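PDB 7C7U: biofilm-associated surface protein, which probably acts as a calcium-responsive switch at the staphylococcal cell surface, governing functional amyloid assembly and with it biofilm formation. Local coordinates for residues A[245-250]-A[305-310]; A[209-214]-A[236-241]; A[266-271]-A[294-299]; A[363-368]-A[380-385]. All blocks are in the same frame, centred on the assembly; numbering follows the deposited sequence.

Contact 1 of 4, residues A[245-250]-A[305-310]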
loop_
_atom_site.group_PDB
_atom_site.type_symbol
_atom_site.label_atom_id
_atom_site.label_comp_id
_atom_site.label_asym_id
_atom_site.label_seq_id
_atom_site.Cartn_x
_atom_site.Cartn_y
_atom_site.Cartn_z
ATOM N N LYS A 245 -0.405 42.461 -6.998
ATOM C CA LYS A 245 0.248 43.306 -6.015
ATOM C C LYS A 245 1.351 44.068 -6.721
ATOM O O LYS A 245 1.900 43.595 -7.720
ATOM C CB LYS A 245 0.860 42.476 -4.854
ATOM C CG LYS A 245 -0.120 41.556 -4.133
ATOM C CD LYS A 245 -1.075 42.362 -3.235
ATOM C CE LYS A 245 -2.257 41.502 -2.793
ATOM N NZ LYS A 245 -3.081 42.197 -1.759
ATOM N N THR A 246 1.698 45.230 -6.176
ATOM C CA THR A 246 2.935 45.866 -6.590
ATOM C C THR A 246 4.112 44.946 -6.266
ATOM O O THR A 246 4.002 44.020 -5.458
ATOM C CB THR A 246 3.125 47.212 -5.888
ATOM O OG1 THR A 246 3.301 47.001 -4.483
ATOM C CG2 THR A 246 1.916 48.152 -6.115
ATOM N N LYS A 247 5.254 45.216 -6.904
ATOM C CA LYS A 247 6.468 44.456 -6.612
ATOM C C LYS A 247 6.777 44.458 -5.122
ATOM O O LYS A 247 7.130 43.420 -4.550
ATOM C CB LYS A 247 7.659 45.042 -7.377
ATOM C CG LYS A 247 7.723 44.713 -8.854
ATOM C CD LYS A 247 8.811 45.558 -9.514
ATOM C CE LYS A 247 8.889 45.320 -11.007
ATOM N NZ LYS A 247 9.178 43.903 -11.348
ATOM N N ALA A 248 6.628 45.615 -4.465
ATOM C CA ALA A 248 6.988 45.721 -3.054
ATOM C C ALA A 248 6.010 45.007 -2.129
ATOM O O ALA A 248 6.379 44.666 -1.006
ATOM C CB ALA A 248 7.092 47.193 -2.639
ATOM N N ASN A 249 4.772 44.792 -2.550
ATOM C CA ASN A 249 3.778 44.147 -1.704
ATOM C C ASN A 249 3.547 42.680 -2.069
ATOM O O ASN A 249 2.538 42.104 -1.649
ATOM C CB ASN A 249 2.458 44.907 -1.778
ATOM C CG ASN A 249 2.568 46.293 -1.181
ATOM O OD1 ASN A 249 3.485 46.569 -0.408
ATOM N ND2 ASN A 249 1.646 47.175 -1.543
ATOM N N GLN A 250 4.441 42.078 -2.848
ATOM C CA GLN A 250 4.278 40.676 -3.229
ATOM C C GLN A 250 4.231 39.764 -2.008
ATOM O O GLN A 250 4.936 39.969 -1.015
ATOM C CB GLN A 250 5.409 40.227 -4.150
ATOM C CG GLN A 250 5.359 40.804 -5.552
ATOM C CD GLN A 250 4.163 40.351 -6.368
ATOM O OE1 GLN A 250 3.817 39.172 -6.403
ATOM N NE2 GLN A 250 3.527 41.298 -7.053
ATOM N N THR A 305 9.495 33.780 -3.009
ATOM C CA THR A 305 8.714 34.928 -3.441
ATOM C C THR A 305 9.195 35.328 -4.828
ATOM O O THR A 305 10.046 34.668 -5.435
ATOM C CB THR A 305 8.797 36.084 -2.441
ATOM O OG1 THR A 305 7.798 37.079 -2.764
ATOM C CG2 THR A 305 10.188 36.697 -2.457
ATOM N N SER A 306 8.622 36.398 -5.346
ATOM C CA SER A 306 8.770 36.739 -6.747
ATOM C C SER A 306 8.364 38.190 -6.933
ATOM O O SER A 306 7.695 38.773 -6.085
ATOM C CB SER A 306 7.901 35.825 -7.611
ATOM O OG SER A 306 7.690 36.384 -8.878
ATOM N N ASP A 307 8.772 38.768 -8.059
ATOM C CA ASP A 307 8.271 40.089 -8.403
ATOM C C ASP A 307 6.839 40.025 -8.900
ATOM O O ASP A 307 6.173 41.060 -8.962
ATOM C CB ASP A 307 9.171 40.756 -9.450
ATOM C CG ASP A 307 10.450 41.329 -8.846
ATOM O OD1 ASP A 307 10.388 41.927 -7.752
ATOM O OD2 ASP A 307 11.521 41.179 -9.459
ATOM N N ASN A 308 6.355 38.834 -9.257
ATOM C CA ASN A 308 4.945 38.648 -9.600
ATOM C C ASN A 308 4.592 37.192 -9.299
ATOM O O ASN A 308 4.786 36.320 -10.148
ATOM C CB ASN A 308 4.671 39.000 -11.057
ATOM C CG ASN A 308 3.195 39.052 -11.363
ATOM O OD1 ASN A 308 2.403 38.397 -10.693
ATOM N ND2 ASN A 308 2.808 39.833 -12.371
ATOM N N LEU A 309 4.019 36.953 -8.112
ATOM C CA LEU A 309 3.754 35.593 -7.654
ATOM C C LEU A 309 2.837 34.818 -8.596
ATOM O O LEU A 309 2.833 33.574 -8.571
ATOM C CB LEU A 309 3.162 35.639 -6.241
ATOM C CG LEU A 309 3.196 34.371 -5.386
ATOM C CD1 LEU A 309 4.613 33.817 -5.271
ATOM C CD2 LEU A 309 2.595 34.620 -4.013
ATOM N N ASN A 310 2.076 35.509 -9.445
ATOM C CA ASN A 310 1.281 34.815 -10.462
ATOM C C ASN A 310 2.126 33.916 -11.358
ATOM O O ASN A 310 1.583 32.993 -11.983
ATOM C CB ASN A 310 0.534 35.824 -11.337
ATOM C CG ASN A 310 -0.614 36.490 -10.612
ATOM O OD1 ASN A 310 -1.543 35.818 -10.177
ATOM N ND2 ASN A 310 -0.582 37.814 -10.522
HETATM O O HOH W 1 1.279 40.530 -8.927
#

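Contact 2 of 4, residues A[209-214]-A[236-241]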
loop_
_atom_site.group_PDB
_atom_site.type_symbol
_atom_site.label_atom_id
_atom_site.label_comp_id
_atom_site.label_asym_id
_atom_site.label_seq_id
_atom_site.Cartn_x
_atom_site.Cartn_y
_atom_site.Cartn_z
ATOM N N ALA A 209 -10.663 36.529 1.401
ATOM C CA ALA A 209 -10.490 35.860 0.108
ATOM C C ALA A 209 -10.602 34.335 0.214
ATOM O O ALA A 209 -11.155 33.678 -0.677
ATOM C CB ALA A 209 -9.132 36.231 -0.498
ATOM N N PHE A 210 -10.083 33.749 1.274
ATOM C CA PHE A 210 -9.910 32.302 1.307
ATOM C C PHE A 210 -10.709 31.700 2.455
ATOM O O PHE A 210 -10.845 32.300 3.521
ATOM C CB PHE A 210 -8.433 31.942 1.409
ATOM C CG PHE A 210 -7.605 32.444 0.248
ATOM C CD1 PHE A 210 -7.861 31.996 -1.051
ATOM C CD2 PHE A 210 -6.573 33.344 0.452
ATOM C CE1 PHE A 210 -7.095 32.454 -2.130
ATOM C CE2 PHE A 210 -5.818 33.809 -0.595
ATOM C CZ PHE A 210 -6.076 33.359 -1.907
ATOM N N LYS A 211 -11.278 30.526 2.211
ATOM C CA LYS A 211 -12.153 29.875 3.174
ATOM C C LYS A 211 -11.407 28.858 4.034
ATOM O O LYS A 211 -11.625 28.775 5.249
ATOM C CB LYS A 211 -13.305 29.182 2.435
ATOM C CG LYS A 211 -14.350 28.581 3.330
ATOM C CD LYS A 211 -15.325 27.708 2.540
ATOM C CE LYS A 211 -16.125 28.521 1.535
ATOM N NZ LYS A 211 -16.799 29.672 2.181
ATOM N N ALA A 212 -10.514 28.083 3.437
ATOM C CA ALA A 212 -9.884 27.018 4.209
ATOM C C ALA A 212 -8.747 26.456 3.389
ATOM O O ALA A 212 -8.676 26.682 2.179
ATOM C CB ALA A 212 -10.889 25.923 4.555
ATOM N N SER A 213 -7.853 25.716 4.054
ATOM C CA SER A 213 -6.751 25.103 3.332
ATOM C C SER A 213 -6.390 23.777 3.968
ATOM O O SER A 213 -6.453 23.614 5.188
ATOM C CB SER A 213 -5.518 26.011 3.309
ATOM O OG SER A 213 -4.453 25.429 2.600
ATOM N N SER A 214 -5.978 22.840 3.129
ATOM C CA SER A 214 -5.499 21.567 3.638
ATOM C C SER A 214 -4.516 21.008 2.629
ATOM O O SER A 214 -4.390 21.512 1.516
ATOM C CB SER A 214 -6.655 20.602 3.872
ATOM O OG SER A 214 -7.089 20.090 2.613
ATOM N N MET A 236 -9.180 26.724 -0.697
ATOM C CA MET A 236 -10.495 27.004 -1.229
ATOM C C MET A 236 -10.807 28.490 -1.064
ATOM O O MET A 236 -10.457 29.110 -0.050
ATOM C CB MET A 236 -11.550 26.177 -0.505
ATOM C CG MET A 236 -11.419 24.670 -0.704
ATOM S SD MET A 236 -12.879 23.775 -0.123
ATOM C CE MET A 236 -13.936 25.176 0.289
ATOM N N LYS A 237 -11.465 29.053 -2.066
ATOM C CA LYS A 237 -11.819 30.471 -2.076
ATOM C C LYS A 237 -13.208 30.702 -1.502
ATOM O O LYS A 237 -14.086 29.844 -1.593
ATOM C CB LYS A 237 -11.799 31.021 -3.499
ATOM C CG LYS A 237 -10.426 31.111 -4.149
ATOM C CD LYS A 237 -10.572 31.787 -5.529
ATOM C CE LYS A 237 -9.252 31.794 -6.275
ATOM N NZ LYS A 237 -9.383 32.526 -7.572
ATOM N N ASN A 238 -13.399 31.880 -0.903
ATOM C CA ASN A 238 -14.751 32.346 -0.598
ATOM C C ASN A 238 -15.453 32.920 -1.821
ATOM O O ASN A 238 -16.684 32.859 -1.900
ATOM C CB ASN A 238 -14.732 33.413 0.494
ATOM C CG ASN A 238 -14.561 32.822 1.872
ATOM O OD1 ASN A 238 -15.090 31.754 2.162
ATOM N ND2 ASN A 238 -13.816 33.507 2.730
ATOM N N GLY A 239 -14.707 33.516 -2.748
ATOM C CA GLY A 239 -15.321 34.129 -3.915
ATOM C C GLY A 239 -14.495 33.978 -5.174
ATOM O O GLY A 239 -14.162 32.850 -5.591
ATOM N N ILE A 240 -14.133 35.105 -5.783
ATOM C CA ILE A 240 -13.419 35.054 -7.054
ATOM C C ILE A 240 -12.113 35.825 -6.946
ATOM O O ILE A 240 -11.748 36.584 -7.855
ATOM C CB ILE A 240 -14.291 35.578 -8.210
ATOM C CG1 ILE A 240 -14.956 36.911 -7.823
ATOM C CG2 ILE A 240 -15.318 34.511 -8.611
ATOM C CD1 ILE A 240 -15.435 37.744 -9.024
ATOM N N PHE A 241 -11.391 35.590 -5.850
ATOM C CA PHE A 241 -10.132 36.262 -5.562
ATOM C C PHE A 241 -9.241 36.383 -6.790
ATOM O O PHE A 241 -9.107 35.449 -7.588
ATOM C CB PHE A 241 -9.374 35.506 -4.462
ATOM C CG PHE A 241 -7.984 36.012 -4.246
ATOM C CD1 PHE A 241 -7.766 37.214 -3.582
ATOM C CD2 PHE A 241 -6.897 35.306 -4.722
ATOM C CE1 PHE A 241 -6.480 37.684 -3.390
ATOM C CE2 PHE A 241 -5.608 35.773 -4.530
ATOM C CZ PHE A 241 -5.402 36.964 -3.862
HETATM O O HOH W 2 -12.264 34.693 -2.984
#

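Contact 3 of 4, residues A[266-271]-A[294-299]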
loop_
_atom_site.group_PDB
_atom_site.type_symbol
_atom_site.label_atom_id
_atom_site.label_comp_id
_atom_site.label_asym_id
_atom_site.label_seq_id
_atom_site.Cartn_x
_atom_site.Cartn_y
_atom_site.Cartn_z
ATOM N N GLU A 266 16.894 14.559 -2.645
ATOM C CA GLU A 266 17.882 15.086 -3.577
ATOM C C GLU A 266 17.566 16.520 -3.985
ATOM O O GLU A 266 18.478 17.339 -4.132
ATOM C CB GLU A 266 17.944 14.207 -4.831
ATOM C CG GLU A 266 18.916 14.690 -5.911
ATOM C CD GLU A 266 20.368 14.682 -5.435
ATOM O OE1 GLU A 266 20.767 15.609 -4.684
ATOM O OE2 GLU A 266 21.098 13.728 -5.795
ATOM N N GLY A 267 16.292 16.840 -4.173
ATOM C CA GLY A 267 15.923 18.192 -4.548
ATOM C C GLY A 267 14.477 18.477 -4.217
ATOM O O GLY A 267 13.656 17.562 -4.084
ATOM N N VAL A 268 14.172 19.770 -4.094
ATOM C CA VAL A 268 12.836 20.268 -3.776
ATOM C C VAL A 268 12.424 21.263 -4.849
ATOM O O VAL A 268 13.187 22.175 -5.178
ATOM C CB VAL A 268 12.787 20.930 -2.388
ATOM C CG1 VAL A 268 11.351 21.342 -2.034
ATOM C CG2 VAL A 268 13.356 20.006 -1.343
ATOM N N GLU A 269 11.220 21.091 -5.392
ATOM C CA GLU A 269 10.755 21.888 -6.520
ATOM C C GLU A 269 9.328 22.357 -6.288
ATOM O O GLU A 269 8.525 21.661 -5.663
ATOM C CB GLU A 269 10.782 21.086 -7.826
ATOM C CG GLU A 269 12.105 20.375 -8.097
ATOM C CD GLU A 269 12.083 19.603 -9.414
ATOM O OE1 GLU A 269 10.978 19.252 -9.887
ATOM O OE2 GLU A 269 13.171 19.348 -9.967
ATOM N N LEU A 270 9.002 23.509 -6.869
ATOM C CA LEU A 270 7.643 24.027 -6.887
ATOM C C LEU A 270 7.022 23.779 -8.250
ATOM O O LEU A 270 7.613 24.115 -9.286
ATOM C CB LEU A 270 7.629 25.525 -6.567
ATOM C CG LEU A 270 6.255 26.171 -6.424
ATOM C CD1 LEU A 270 5.614 25.701 -5.130
ATOM C CD2 LEU A 270 6.391 27.699 -6.425
ATOM N N HIS A 271 5.822 23.215 -8.253
ATOM C CA HIS A 271 5.099 22.967 -9.488
ATOM C C HIS A 271 3.785 23.742 -9.492
ATOM O O HIS A 271 3.183 24.001 -8.442
ATOM C CB HIS A 271 4.826 21.470 -9.675
ATOM C CG HIS A 271 6.038 20.687 -10.060
ATOM N ND1 HIS A 271 5.991 19.631 -10.948
ATOM C CD2 HIS A 271 7.337 20.828 -9.710
ATOM C CE1 HIS A 271 7.207 19.147 -11.114
ATOM N NE2 HIS A 271 8.041 19.846 -10.369
ATOM N N LEU A 294 13.342 24.960 -5.065
ATOM C CA LEU A 294 13.119 25.462 -3.719
ATOM C C LEU A 294 14.283 25.088 -2.816
ATOM O O LEU A 294 14.873 24.014 -2.951
ATOM C CB LEU A 294 11.819 24.911 -3.123
ATOM C CG LEU A 294 10.524 25.252 -3.852
ATOM C CD1 LEU A 294 9.355 24.416 -3.320
ATOM C CD2 LEU A 294 10.241 26.750 -3.681
ATOM N N THR A 295 14.593 25.968 -1.877
ATOM C CA THR A 295 15.593 25.671 -0.867
ATOM C C THR A 295 14.918 25.507 0.487
ATOM O O THR A 295 13.900 26.150 0.775
ATOM C CB THR A 295 16.662 26.760 -0.786
ATOM O OG1 THR A 295 16.176 27.843 0.007
ATOM C CG2 THR A 295 17.021 27.264 -2.173
ATOM N N ILE A 296 15.499 24.627 1.308
ATOM C CA ILE A 296 15.050 24.355 2.667
ATOM C C ILE A 296 16.238 24.523 3.600
ATOM O O ILE A 296 17.387 24.301 3.205
ATOM C CB ILE A 296 14.450 22.938 2.797
ATOM C CG1 ILE A 296 15.276 21.947 1.973
ATOM C CG2 ILE A 296 12.996 22.909 2.358
ATOM C CD1 ILE A 296 15.032 20.506 2.320
ATOM N N ASP A 297 15.966 24.920 4.842
ATOM C CA ASP A 297 17.038 25.051 5.819
ATOM C C ASP A 297 17.219 23.714 6.541
ATOM O O ASP A 297 16.606 22.705 6.179
ATOM C CB ASP A 297 16.784 26.234 6.763
ATOM C CG ASP A 297 15.569 26.050 7.665
ATOM O OD1 ASP A 297 15.054 24.924 7.810
ATOM O OD2 ASP A 297 15.111 27.062 8.241
ATOM N N GLU A 298 18.043 23.697 7.595
ATOM C CA GLU A 298 18.427 22.425 8.202
ATOM C C GLU A 298 17.261 21.739 8.896
ATOM O O GLU A 298 17.372 20.554 9.216
ATOM C CB GLU A 298 19.569 22.610 9.213
ATOM C CG GLU A 298 19.114 23.049 10.606
ATOM C CD GLU A 298 18.818 24.535 10.734
ATOM O OE1 GLU A 298 18.720 25.235 9.697
ATOM O OE2 GLU A 298 18.656 24.993 11.890
ATOM N N VAL A 299 16.158 22.444 9.149
ATOM C CA VAL A 299 14.983 21.846 9.768
ATOM C C VAL A 299 13.848 21.647 8.774
ATOM O O VAL A 299 12.779 21.154 9.153
ATOM C CB VAL A 299 14.518 22.675 10.979
ATOM C CG1 VAL A 299 13.712 23.887 10.545
ATOM C CG2 VAL A 299 13.743 21.807 11.971
HETATM O O HOH W 3 16.364 21.840 -3.548
#

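Contact 4 of 4, residues A[363-368]-A[380-385]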
loop_
_atom_site.group_PDB
_atom_site.type_symbol
_atom_site.label_atom_id
_atom_site.label_comp_id
_atom_site.label_asym_id
_atom_site.label_seq_id
_atom_site.Cartn_x
_atom_site.Cartn_y
_atom_site.Cartn_z
ATOM N N THR A 363 5.200 14.932 8.563
ATOM C CA THR A 363 4.251 16.037 8.515
ATOM C C THR A 363 4.846 17.213 7.767
ATOM O O THR A 363 6.067 17.365 7.691
ATOM C CB THR A 363 3.809 16.445 9.924
ATOM O OG1 THR A 363 4.953 16.654 10.739
ATOM C CG2 THR A 363 2.949 15.344 10.543
ATOM N N PHE A 364 3.953 18.017 7.167
ATOM C CA PHE A 364 4.313 19.134 6.306
ATOM C C PHE A 364 3.330 20.273 6.552
ATOM O O PHE A 364 2.233 20.055 7.083
ATOM C CB PHE A 364 4.274 18.758 4.827
ATOM C CG PHE A 364 4.942 17.453 4.536
ATOM C CD1 PHE A 364 4.270 16.259 4.748
ATOM C CD2 PHE A 364 6.256 17.426 4.118
ATOM C CE1 PHE A 364 4.907 15.036 4.508
ATOM C CE2 PHE A 364 6.892 16.210 3.883
ATOM C CZ PHE A 364 6.211 15.027 4.081
ATOM N N ALA A 365 3.746 21.479 6.170
ATOM C CA ALA A 365 2.882 22.667 6.243
ATOM C C ALA A 365 3.213 23.626 5.106
ATOM O O ALA A 365 4.349 23.671 4.613
ATOM C CB ALA A 365 2.998 23.392 7.601
ATOM N N GLY A 366 2.210 24.419 4.715
ATOM C CA GLY A 366 2.383 25.449 3.706
ATOM C C GLY A 366 1.430 26.592 4.010
ATOM O O GLY A 366 0.369 26.385 4.600
ATOM N N TYR A 367 1.832 27.802 3.652
ATOM C CA TYR A 367 1.017 28.990 3.932
ATOM C C TYR A 367 1.568 30.165 3.141
ATOM O O TYR A 367 2.737 30.179 2.743
ATOM C CB TYR A 367 0.965 29.325 5.443
ATOM C CG TYR A 367 2.318 29.525 6.101
ATOM C CD1 TYR A 367 3.083 28.424 6.538
ATOM C CD2 TYR A 367 2.836 30.795 6.299
ATOM C CE1 TYR A 367 4.314 28.614 7.141
ATOM C CE2 TYR A 367 4.070 30.991 6.894
ATOM C CZ TYR A 367 4.798 29.892 7.322
ATOM O OH TYR A 367 6.028 30.090 7.902
ATOM N N LEU A 368 0.699 31.152 2.908
ATOM C CA LEU A 368 1.057 32.406 2.268
ATOM C C LEU A 368 1.202 33.488 3.333
ATOM O O LEU A 368 0.459 33.518 4.318
ATOM C CB LEU A 368 -0.015 32.835 1.242
ATOM C CG LEU A 368 -0.083 31.947 -0.012
ATOM C CD1 LEU A 368 -1.428 32.054 -0.728
ATOM C CD2 LEU A 368 1.063 32.359 -0.928
ATOM N N LEU A 380 -3.146 28.496 5.623
ATOM C CA LEU A 380 -2.242 27.538 6.268
ATOM C C LEU A 380 -2.830 26.141 6.123
ATOM O O LEU A 380 -3.938 25.870 6.615
ATOM C CB LEU A 380 -2.033 27.877 7.744
ATOM C CG LEU A 380 -1.333 26.802 8.600
ATOM C CD1 LEU A 380 0.035 26.511 8.057
ATOM C CD2 LEU A 380 -1.258 27.196 10.074
ATOM N N GLY A 381 -2.083 25.258 5.467
ATOM C CA GLY A 381 -2.502 23.879 5.296
ATOM C C GLY A 381 -1.409 22.939 5.777
ATOM O O GLY A 381 -0.228 23.165 5.542
ATOM N N THR A 382 -1.814 21.910 6.464
ATOM C CA THR A 382 -0.854 20.911 6.900
ATOM C C THR A 382 -1.136 19.636 6.142
ATOM O O THR A 382 -2.147 19.519 5.455
ATOM C CB THR A 382 -0.941 20.660 8.405
ATOM O OG1 THR A 382 -2.279 20.254 8.744
ATOM C CG2 THR A 382 -0.553 21.922 9.192
ATOM N N SER A 383 -0.215 18.675 6.264
ATOM C CA SER A 383 -0.433 17.369 5.648
ATOM C C SER A 383 0.397 16.353 6.413
ATOM O O SER A 383 1.346 16.711 7.127
ATOM C CB SER A 383 -0.067 17.348 4.160
ATOM O OG SER A 383 1.226 17.879 3.938
ATOM N N THR A 384 0.015 15.086 6.246
ATOM C CA THR A 384 0.681 13.934 6.846
ATOM C C THR A 384 0.927 12.890 5.763
ATOM O O THR A 384 -0.005 12.511 5.053
ATOM C CB THR A 384 -0.169 13.304 7.967
ATOM O OG1 THR A 384 -0.246 14.177 9.097
ATOM C CG2 THR A 384 0.479 11.988 8.467
ATOM N N LEU A 385 2.174 12.416 5.650
ATOM C CA LEU A 385 2.497 11.235 4.830
ATOM C C LEU A 385 2.658 10.046 5.774
ATOM O O LEU A 385 3.578 10.020 6.596
ATOM C CB LEU A 385 3.757 11.465 3.989
ATOM C CG LEU A 385 4.320 10.210 3.246
ATOM C CD1 LEU A 385 3.420 9.870 2.081
ATOM C CD2 LEU A 385 5.731 10.480 2.804
#

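Contact 1 of 4, residues A[245-250]-A[305-310]
Gln250 reaches across from the 245-250 loop, its CB and CG methylenes lying on Ser306 O and its amide along the backbone of residues 307-309, and this buried side chain is the tight half of the contact. Its carbonyl accepts a nearly straight bond from the backbone N-H, Leu309 N to Gln250 OE1 at 2.8 Å (164°), with the donor standing above the carbonyl plane. Tyr243 OH is a second partner of the same oxygen. The chain folds back at chi2 (-65°), bringing Gln250 CG to 3.1 Å from Ser306 O and letting Gln250 NE2 make a bent bond to Thr246 O at 3.2 Å, from above the plane of that carbonyl. Gln250 NE2 also donates to a water that accepts from Lys245 N and donates weakly to Asn308 OD1, bridging the two loops. Glutamine suits the place because one flat group can both accept and donate. The outer side is looser: Lys247 slants across Asp307, but Lys247 NZ stays 4.1 Å from Asp307 OD2, too far for a salt bridge, in an exposed pair. The contact ties the loop leading into strand 252-257 to the loop leaving its antiparallel neighbour, strand 301-305, while Leu309 packs on Tyr243 and Trp251.

Contact 2 of 4, residues A[209-214]-A[236-241]
Ala209, just ahead of the strand, sets its methyl against the Phe241 ring, with Ala209 CB 3.5 Å from Phe241 CD1; the small methyl lets the backbone come close to the ring. Ala209 O accepts from Asn238 N at 2.9 Å and from a water that also receives the N-H groups of Gly239 and Phe241. Phe210 then turns its edge to the face of Phe241, an edge-to-face pair with ring centroids 4.8 Å apart and planes at 59°. The CZ corner leads, over the rim of the Phe241 ring, while the aliphatic CG of Lys237 lies at the edge of the Phe210 ring. Lys237 NZ donates to Phe241 O and, outside the two segments, to the carbonyls of Phe315, Asn316 and Leu319. Between Phe210, paired with Lys237, and Ala212, paired with Met236, the register slips by one residue: a beta bulge in the antiparallel hairpin of strands 210-220 and 228-237. Lys211 occupies the extra position. Lys211 N donates to Met236 O at 2.8 Å, and the side chain, bent at chi3 (-64°) and chi4, curls back so that Lys211 NZ meets Asn238 OD1 at 2.7 Å, nearly end-on to the amide carbonyl. The CD methylene rests on Met236 CE. Ala212 O accepts from Met236 N at 2.9 Å, and the small alanine side chain shares with Met236 a face covered by Leu36 and His58.

Contact 3 of 4, residues A[266-271]-A[294-299]
With CG1 of Val268 anti to the backbone N (chi1 -176°) and CG of Leu294 anti to its own carbonyl carbon (chi1 -61°), the two side chains cross at about a right angle. Val268 CG1 comes to rest 3.8 Å from Leu294 CB. The remaining Val268 branch, CG2, approaches the CD1 tip of Ile296 at 4.1 Å, so both arms of the valine find an apolar partner. Leu294 reaches further along the strand: its CD1 lies 3.6 Å from Glu269 C and 3.8 Å from Leu270 CB, packing on backbone and side chain together. Branched aliphatic residues suit such a place, since they fill space in several directions and ask for no polar partner. Here strand 290-294, the outermost of the five-stranded antiparallel sheet, ends beside strand 265-272, and the chain then leaves for the neighbouring four-stranded sheet. The last direct backbone link is Leu294 N to Val268 O at 2.8 Å and nearly straight (169°). Beyond it a water takes over, accepting from Val268 N and donating to Leu294 O at 2.7 Å, so the strands part with their polar groups still served. Away from Leu294, Glu269 OE1 receives His271 NE2 at 3.0 Å, almost in the imidazole plane, and Lys290 forms a salt bridge with OE2. Tyr255 of strand 252-257 touches both Leu294 and Ile296.

Contact 4 of 4, residues A[363-368]-A[380-385]
Phe364 and Ser383 face each other in a hydrogen-bonded antiparallel pair, their side chains on the same face of the sheet, with Ser383 OG 3.3 Å from Phe364 CB. The Phe364 ring leans along the strand (chi1 -46°) toward Leu385, whose CB meets the ring edge 3.8 Å from Phe364 CE1. The short serine leaves room for this diagonal lean. On the other face Thr363 and Thr384 run side by side, methyl to hydroxyl, and Thr384 OG1 hydrogen-bonds to Gly185 O and to Asn164 ND2, Asn164 being a ligand of a bound calcium ion. Farther along, Tyr367 and Leu380 point the same way, Tyr367 CD1 lying 3.9 Å from Leu380 CD1. Gly366 and Gly381 pair through Gly366 N to Gly381 O at 2.9 Å and Gly381 N to Gly366 O at 2.8 Å; with no side chains, their face stays low where Ser213 OG of strand 210-220 meets Gly381 CA. The strands form a beta hairpin at one side of the four-stranded sheet, 381-388 outermost and 359-369 also pairing with 252-257. Helix 193-199 covers Ala365, Tyr367 and Leu380, while Ile231 of strand 228-237 packs against Phe364 and Ser383.

All four contacts lie in one part of the chain, between residues 209 and 385. Contact 2 comes first; contact 1 follows and spans contact 3 within its intervening residues, and contact 4 closes the series. Contacts 2 and 3 reach the same five-stranded sheet, their centres about 26 Å apart, whereas contact 4 belongs to the four-stranded sheet, whose strands 252-257 and 301-305 are bordered by the loops of contact 1. One place where the sheets meet is Ser213 on Leu380 and Gly381, joining contacts 2 and 4, whose centres are about 16 Å apart. Leu309 on Leu368 likewise joins contacts 1 and 4. The chain passes back and forth between the two sheets, and such packing holds them as one compact region.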